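Local structure of putative exported protein (Bacteroides fragilis, 4RAA) at residues A[103-106]-A[107-110]; A[113-116]-A[117-120]; A[206-210]-A[211-215]. The protein is of unknown function but adopts a six-bladed beta-propeller fold and is probably exported from the cytoplasm. One frame throughout, in Å; residues are numbered along the deposited sequence.

Interaction 1 (A[103-106]-A[107-110]); sequences AIDI and AQDK
Two torsions bring Asp105 and Gln108 together: Asp105 swings its CG to the far side from its own backbone N (chi1 -175°), while Gln108 sets CG beside its N and runs on extended, so that amide and carboxylate meet over the turn. Gln108 NE2 donates to Asp105 OD2 at 3.0 Å in a nearly straight bond (164°). The acceptor lies close to the amide plane of Gln108, and the nitrogen sits nearly in line with the C-O bond of the carboxylate, whose plane is turned 53° from that of the amide. The other oxygen, Asp105 OD1, takes the backbone N of Ala107 at 3.2 Å from above the carboxylate plane, which makes an Asx turn at the start of the loop. Outside the turn, Leu88 N and Ile87 N of strand 85-94 bond to OD1 and OD2 respectively, so each oxygen of this buried carboxylate has at least two donors, which fix its rotation and satisfy it away from solvent. Lys110 runs past on the same face of the sheet, its CE 3.8 Å from Asp105 OD2, but its NZ goes on to a salt bridge with Glu124 and a hydrogen bond to Glu85 O; Leu165 of the second subunit packs on it. Beneath the side chains the strands are joined by Asp105 N to Lys110 O at 2.9 Å and Lys110 N to Asp105 O at 3.2 Å. Asp109, in the left-handed helical region, faces Asp105 together with Lys110: a G1 beta bulge closing the hairpin between strands 100-105 and 110-115 of a propeller blade.

Interaction 2 (A[113-116]-A[117-120]); sequences YYNA and TDFS
Asn115 OD1 is gripped by two backbone N-H groups of the loop that follows it, Thr117 N at 2.7 Å and Asp118 N at 3.0 Å. The first comes in 18° from the carbonyl plane of the amide, the second from well above that plane. Asn115 can reach them because its CG stands opposite its own N, next to the carbonyl carbon (chi1 -168°), which carries the amide forward over the turn. The bond from Thr117 N closes an Asx turn, and a second one follows at Asp118, whose OD1 accepts Ser120 N at 3.1 Å. The Ser120 hydroxyl donates to this same oxygen at 2.7 Å, on the syn side, whereas the backbone N arrives on the anti side; both approach from one face of the carboxylate. The side chains of Asn115 and Asp118 cross at about a right angle. Together these turns shape the connection between strands 110-115 and 121-126 of the propeller blade, where Asn115 N bonds to Ser120 O at 2.8 Å and Phe119 N bonds only weakly to Asn115 O. Phe119 has a positive phi, and its ring turns back over the loop, with CE1 3.6 Å from Ala116 O, while Ile76 and Ile101 pack against it. Ser120 O also lies at the edge of the Tyr114 ring, whose hydroxyl is hydrogen-bonded to Gly84 O.

Interaction 3 (A[206-210]-A[211-215]); sequences IYRVG and TSEIV
Segments 206-210 and 211-215 form an antiparallel hairpin, their strand axes 5.0 Å apart and at 161°, with Arg208 and Val215 as a hydrogen-bonded pair and Val209 opposite Ile214 as a non-hydrogen-bonded one. Arg208 N donates to Val215 O at 2.8 Å, and the return bond from Val215 N to Arg208 O is weak. On the face of Arg208 and Val215, the arginine starts out extended and then bends at chi3 (78°), which swings its guanidinium back across the neighbouring strand. There NH2 forms a salt bridge with Glu213 OE1 at 2.8 Å. The oxygen lies in the guanidinium plane, while the nitrogen reaches the syn side of the carboxylate from 34° out of its plane. Val215 CB sits over one face of the guanidinium, with CG2 4.1 Å from Arg208 NH2, a loose aliphatic contact. On the face of Val209 and Ile214 the contacts are apolar. Ile214 splits its contacts between its two branches: CG2 touches Tyr207 CD2 at 3.5 Å, and CD1 lies against Val209 CG2 at 3.7 Å. The Val209 and Ile214 side chains run side by side in the same direction, whereas Tyr207 and Ile214 meet at a slant; the Tyr207 hydroxyl goes on to Asp203. Around the bend, Thr211 OG1 is bonded to Asp139 and Asn141. Cross-strand pairing of this kind belongs to the beta hairpin of strands 203-210 and 213-222, the repeating up-and-down element of propeller blades.

Along the chain the three contacts come in series, and all are turns between successive antiparallel strands of the propeller. Interactions 1 and 2 share one sheet and adjoin in sequence: they sit at the two ends of strand 110-115, the first joining it to strand 100-105 and the second to strand 121-126, with centres about 17 Å apart. Interaction 3 belongs to a different sheet, where strands 203-210 and 213-222 pair. Its centre is about 26 Å from that of interaction 1 and about 30 Å from that of interaction 2, with no touch to either. The same up-and-down hairpin plan is thus used in separate blades around the ring.

Interaction 1 (A[103-106]-A[107-110])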
loop_
_atom_site.group_PDB
_atom_site.type_symbol
_atom_site.label_atom_id
_atom_site.label_comp_id
_atom_site.label_asym_id
_atom_site.label_seq_id
_atom_site.Cartn_x
_atom_site.Cartn_y
_atom_site.Cartn_z
ATOM N N ALA A 103 -9.224 -1.508 -8.277
ATOM C CA ALA A 103 -8.884 -1.750 -9.682
ATOM C C ALA A 103 -7.372 -2.002 -9.819
ATOM O O ALA A 103 -6.561 -1.327 -9.158
ATOM C CB ALA A 103 -9.305 -0.569 -10.528
ATOM N N ILE A 104 -7.014 -2.959 -10.688
ATOM C CA ILE A 104 -5.630 -3.381 -10.958
ATOM C C ILE A 104 -5.116 -2.775 -12.270
ATOM O O ILE A 104 -5.596 -3.132 -13.349
ATOM C CB ILE A 104 -5.512 -4.927 -11.039
ATOM C CG1 ILE A 104 -5.932 -5.562 -9.705
ATOM C CG2 ILE A 104 -4.081 -5.361 -11.407
ATOM C CD1 ILE A 104 -6.021 -7.072 -9.724
ATOM N N ASP A 105 -4.107 -1.908 -12.155
ATOM C CA ASP A 105 -3.450 -1.263 -13.285
ATOM C C ASP A 105 -2.160 -2.040 -13.597
ATOM O O ASP A 105 -1.159 -1.882 -12.888
ATOM C CB ASP A 105 -3.155 0.209 -12.937
ATOM C CG ASP A 105 -2.580 1.013 -14.105
ATOM O OD1 ASP A 105 -2.424 0.495 -15.232
ATOM O OD2 ASP A 105 -2.293 2.208 -13.896
ATOM N N ILE A 106 -2.201 -2.885 -14.640
ATOM C CA ILE A 106 -1.019 -3.668 -15.095
ATOM C C ILE A 106 0.070 -2.847 -15.813
ATOM O O ILE A 106 1.193 -3.320 -15.964
ATOM C CB ILE A 106 -1.379 -4.905 -15.968
ATOM C CG1 ILE A 106 -2.168 -4.527 -17.256
ATOM C CG2 ILE A 106 -2.130 -5.914 -15.127
ATOM C CD1 ILE A 106 -2.311 -5.652 -18.273
ATOM N N ALA A 107 -0.261 -1.639 -16.255
ATOM C CA ALA A 107 0.698 -0.773 -16.925
ATOM C C ALA A 107 1.646 -0.133 -15.923
ATOM O O ALA A 107 2.849 -0.081 -16.170
ATOM C CB ALA A 107 -0.018 0.299 -17.735
ATOM N N GLN A 108 1.094 0.365 -14.813
ATOM C CA GLN A 108 1.866 1.050 -13.763
ATOM C C GLN A 108 2.170 0.212 -12.506
ATOM O O GLN A 108 2.733 0.749 -11.543
ATOM C CB GLN A 108 1.176 2.375 -13.413
ATOM C CG GLN A 108 1.140 3.319 -14.601
ATOM C CD GLN A 108 0.598 4.694 -14.278
ATOM O OE1 GLN A 108 1.285 5.696 -14.479
ATOM N NE2 GLN A 108 -0.635 4.755 -13.779
ATOM N N ASP A 109 1.847 -1.090 -12.537
ATOM C CA ASP A 109 2.124 -2.037 -11.434
ATOM C C ASP A 109 1.600 -1.567 -10.084
ATOM O O ASP A 109 2.335 -1.523 -9.091
ATOM C CB ASP A 109 3.624 -2.381 -11.378
ATOM C CG ASP A 109 4.062 -3.230 -12.549
ATOM O OD1 ASP A 109 3.651 -4.417 -12.585
ATOM O OD2 ASP A 109 4.825 -2.723 -13.407
ATOM N N LYS A 110 0.318 -1.193 -10.083
ATOM C CA LYS A 110 -0.366 -0.735 -8.872
ATOM C C LYS A 110 -1.842 -1.140 -8.797
ATOM O O LYS A 110 -2.453 -1.510 -9.795
ATOM C CB LYS A 110 -0.210 0.779 -8.705
ATOM C CG LYS A 110 -0.654 1.615 -9.896
ATOM C CD LYS A 110 -0.748 3.087 -9.505
ATOM C CE LYS A 110 -1.166 3.958 -10.682
ATOM N NZ LYS A 110 -1.447 5.378 -10.319
#

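Interaction 2 (A[113-116]-A[117-120])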
loop_
_atom_site.group_PDB
_atom_site.type_symbol
_atom_site.label_atom_id
_atom_site.label_comp_id
_atom_site.label_asym_id
_atom_site.label_seq_id
_atom_site.Cartn_x
_atom_site.Cartn_y
_atom_site.Cartn_z
ATOM N N TYR A 113 -7.570 1.880 -4.937
ATOM C CA TYR A 113 -8.751 1.687 -4.108
ATOM C C TYR A 113 -9.608 2.947 -4.163
ATOM O O TYR A 113 -9.120 4.040 -3.903
ATOM C CB TYR A 113 -8.353 1.375 -2.658
ATOM C CG TYR A 113 -7.588 0.073 -2.523
ATOM C CD1 TYR A 113 -6.227 -0.006 -2.859
ATOM C CD2 TYR A 113 -8.224 -1.090 -2.075
ATOM C CE1 TYR A 113 -5.531 -1.210 -2.748
ATOM C CE2 TYR A 113 -7.543 -2.300 -1.966
ATOM C CZ TYR A 113 -6.197 -2.358 -2.303
ATOM O OH TYR A 113 -5.510 -3.540 -2.200
ATOM N N TYR A 114 -10.872 2.768 -4.542
ATOM C CA TYR A 114 -11.881 3.819 -4.589
ATOM C C TYR A 114 -13.014 3.447 -3.630
ATOM O O TYR A 114 -13.162 2.281 -3.259
ATOM C CB TYR A 114 -12.424 3.970 -6.009
ATOM C CG TYR A 114 -11.382 4.328 -7.044
ATOM C CD1 TYR A 114 -11.062 5.661 -7.320
ATOM C CD2 TYR A 114 -10.721 3.335 -7.767
ATOM C CE1 TYR A 114 -10.107 5.995 -8.286
ATOM C CE2 TYR A 114 -9.766 3.658 -8.737
ATOM C CZ TYR A 114 -9.465 4.982 -8.990
ATOM O OH TYR A 114 -8.524 5.276 -9.933
ATOM N N ASN A 115 -13.805 4.446 -3.238
ATOM C CA ASN A 115 -14.953 4.265 -2.321
ATOM C C ASN A 115 -16.084 3.555 -3.064
ATOM O O ASN A 115 -16.443 3.968 -4.174
ATOM C CB ASN A 115 -15.442 5.634 -1.823
ATOM C CG ASN A 115 -16.418 5.539 -0.666
ATOM O OD1 ASN A 115 -17.563 5.154 -0.849
ATOM N ND2 ASN A 115 -15.982 5.958 0.518
ATOM N N ALA A 116 -16.648 2.511 -2.456
ATOM C CA ALA A 116 -17.751 1.753 -3.070
ATOM C C ALA A 116 -19.062 2.534 -3.133
ATOM O O ALA A 116 -19.885 2.253 -3.996
ATOM C CB ALA A 116 -17.968 0.435 -2.344
ATOM N N THR A 117 -19.240 3.502 -2.227
ATOM C CA THR A 117 -20.448 4.339 -2.142
ATOM C C THR A 117 -20.357 5.587 -3.040
ATOM O O THR A 117 -21.154 5.710 -3.968
ATOM C CB THR A 117 -20.737 4.752 -0.668
ATOM O OG1 THR A 117 -20.688 3.591 0.168
ATOM C CG2 THR A 117 -22.100 5.445 -0.507
ATOM N N ASP A 118 -19.397 6.489 -2.775
ATOM C CA ASP A 118 -19.259 7.776 -3.536
ATOM C C ASP A 118 -18.261 7.818 -4.713
ATOM O O ASP A 118 -18.176 8.829 -5.395
ATOM C CB ASP A 118 -19.074 8.989 -2.581
ATOM C CG ASP A 118 -17.745 8.999 -1.829
ATOM O OD1 ASP A 118 -16.717 8.514 -2.344
ATOM O OD2 ASP A 118 -17.722 9.551 -0.710
ATOM N N PHE A 119 -17.500 6.741 -4.916
ATOM C CA PHE A 119 -16.521 6.578 -6.042
ATOM C C PHE A 119 -15.240 7.443 -6.025
ATOM O O PHE A 119 -14.464 7.408 -6.996
ATOM C CB PHE A 119 -17.215 6.631 -7.422
ATOM C CG PHE A 119 -18.451 5.773 -7.512
ATOM C CD1 PHE A 119 -18.396 4.407 -7.197
ATOM C CD2 PHE A 119 -19.676 6.316 -7.927
ATOM C CE1 PHE A 119 -19.537 3.609 -7.271
ATOM C CE2 PHE A 119 -20.820 5.521 -8.011
ATOM C CZ PHE A 119 -20.751 4.166 -7.686
ATOM N N SER A 120 -15.000 8.166 -4.922
ATOM C CA SER A 120 -13.804 8.996 -4.773
ATOM C C SER A 120 -12.604 8.096 -4.461
ATOM O O SER A 120 -12.765 6.965 -3.991
ATOM C CB SER A 120 -13.983 10.050 -3.673
ATOM O OG SER A 120 -14.224 9.452 -2.403
#

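Interaction 3 (A[206-210]-A[211-215])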
loop_
_atom_site.group_PDB
_atom_site.type_symbol
_atom_site.label_atom_id
_atom_site.label_comp_id
_atom_site.label_asym_id
_atom_site.label_seq_id
_atom_site.Cartn_x
_atom_site.Cartn_y
_atom_site.Cartn_z
ATOM N N ILE A 206 -12.945 -26.819 -13.434
ATOM C CA ILE A 206 -13.169 -25.619 -12.629
ATOM C C ILE A 206 -13.012 -26.057 -11.182
ATOM O O ILE A 206 -13.693 -26.993 -10.742
ATOM C CB ILE A 206 -14.544 -24.990 -12.900
ATOM C CG1 ILE A 206 -14.491 -24.357 -14.287
ATOM C CG2 ILE A 206 -14.883 -23.929 -11.845
ATOM C CD1 ILE A 206 -15.805 -23.864 -14.808
ATOM N N TYR A 207 -12.123 -25.369 -10.463
ATOM C CA TYR A 207 -11.813 -25.668 -9.067
ATOM C C TYR A 207 -12.383 -24.593 -8.157
ATOM O O TYR A 207 -12.283 -23.424 -8.469
ATOM C CB TYR A 207 -10.290 -25.740 -8.865
ATOM C CG TYR A 207 -9.589 -26.791 -9.702
ATOM C CD1 TYR A 207 -9.130 -26.491 -10.993
ATOM C CD2 TYR A 207 -9.370 -28.086 -9.207
ATOM C CE1 TYR A 207 -8.482 -27.448 -11.768
ATOM C CE2 TYR A 207 -8.724 -29.052 -9.976
ATOM C CZ TYR A 207 -8.282 -28.727 -11.249
ATOM O OH TYR A 207 -7.653 -29.665 -12.009
ATOM N N ARG A 208 -12.989 -25.010 -7.046
ATOM C CA ARG A 208 -13.484 -24.104 -6.004
ATOM C C ARG A 208 -12.243 -23.884 -5.153
ATOM O O ARG A 208 -11.718 -24.848 -4.608
ATOM C CB ARG A 208 -14.587 -24.784 -5.193
ATOM C CG ARG A 208 -15.341 -23.890 -4.217
ATOM C CD ARG A 208 -16.262 -24.740 -3.354
ATOM N NE ARG A 208 -15.499 -25.401 -2.301
ATOM C CZ ARG A 208 -15.828 -26.540 -1.673
ATOM N NH1 ARG A 208 -16.915 -27.259 -1.993
ATOM N NH2 ARG A 208 -15.016 -26.994 -0.717
ATOM N N VAL A 209 -11.748 -22.647 -5.086
ATOM C CA VAL A 209 -10.505 -22.326 -4.355
ATOM C C VAL A 209 -10.756 -21.526 -3.085
ATOM O O VAL A 209 -11.315 -20.434 -3.151
ATOM C CB VAL A 209 -9.515 -21.503 -5.220
ATOM C CG1 VAL A 209 -8.205 -21.239 -4.452
ATOM C CG2 VAL A 209 -9.250 -22.201 -6.557
ATOM N N GLY A 210 -10.319 -22.079 -1.952
ATOM C CA GLY A 210 -10.352 -21.414 -0.638
ATOM C C GLY A 210 -8.914 -21.235 -0.164
ATOM O O GLY A 210 -7.974 -21.547 -0.905
ATOM N N THR A 211 -8.732 -20.741 1.059
ATOM C CA THR A 211 -7.385 -20.550 1.623
ATOM C C THR A 211 -6.617 -21.881 1.792
ATOM O O THR A 211 -5.431 -21.929 1.475
ATOM C CB THR A 211 -7.426 -19.752 2.951
ATOM O OG1 THR A 211 -8.027 -18.477 2.714
ATOM C CG2 THR A 211 -6.027 -19.532 3.531
ATOM N N SER A 212 -7.296 -22.941 2.254
ATOM C CA SER A 212 -6.683 -24.278 2.469
ATOM C C SER A 212 -7.379 -25.391 1.680
ATOM O O SER A 212 -7.502 -26.515 2.184
ATOM C CB SER A 212 -6.715 -24.623 3.952
ATOM O OG SER A 212 -6.159 -23.575 4.702
ATOM N N GLU A 213 -7.799 -25.091 0.443
ATOM C CA GLU A 213 -8.518 -26.053 -0.408
ATOM C C GLU A 213 -8.408 -25.834 -1.919
ATOM O O GLU A 213 -8.437 -24.698 -2.388
ATOM C CB GLU A 213 -10.025 -26.001 -0.107
ATOM C CG GLU A 213 -10.484 -26.687 1.163
ATOM C CD GLU A 213 -12.000 -26.802 1.268
ATOM O OE1 GLU A 213 -12.729 -26.072 0.551
ATOM O OE2 GLU A 213 -12.467 -27.628 2.084
ATOM N N ILE A 214 -8.296 -26.943 -2.650
ATOM C CA ILE A 214 -8.441 -26.987 -4.111
ATOM C C ILE A 214 -9.321 -28.212 -4.305
ATOM O O ILE A 214 -8.851 -29.336 -4.087
ATOM C CB ILE A 214 -7.115 -27.134 -4.903
ATOM C CG1 ILE A 214 -6.214 -25.910 -4.702
ATOM C CG2 ILE A 214 -7.385 -27.344 -6.404
ATOM C CD1 ILE A 214 -6.749 -24.614 -5.276
ATOM N N VAL A 215 -10.591 -27.982 -4.655
ATOM C CA VAL A 215 -11.588 -29.041 -4.829
ATOM C C VAL A 215 -12.271 -28.823 -6.175
ATOM O O VAL A 215 -12.858 -27.759 -6.379
ATOM C CB VAL A 215 -12.633 -29.020 -3.678
ATOM C CG1 VAL A 215 -13.736 -30.061 -3.898
ATOM C CG2 VAL A 215 -11.934 -29.244 -2.335
#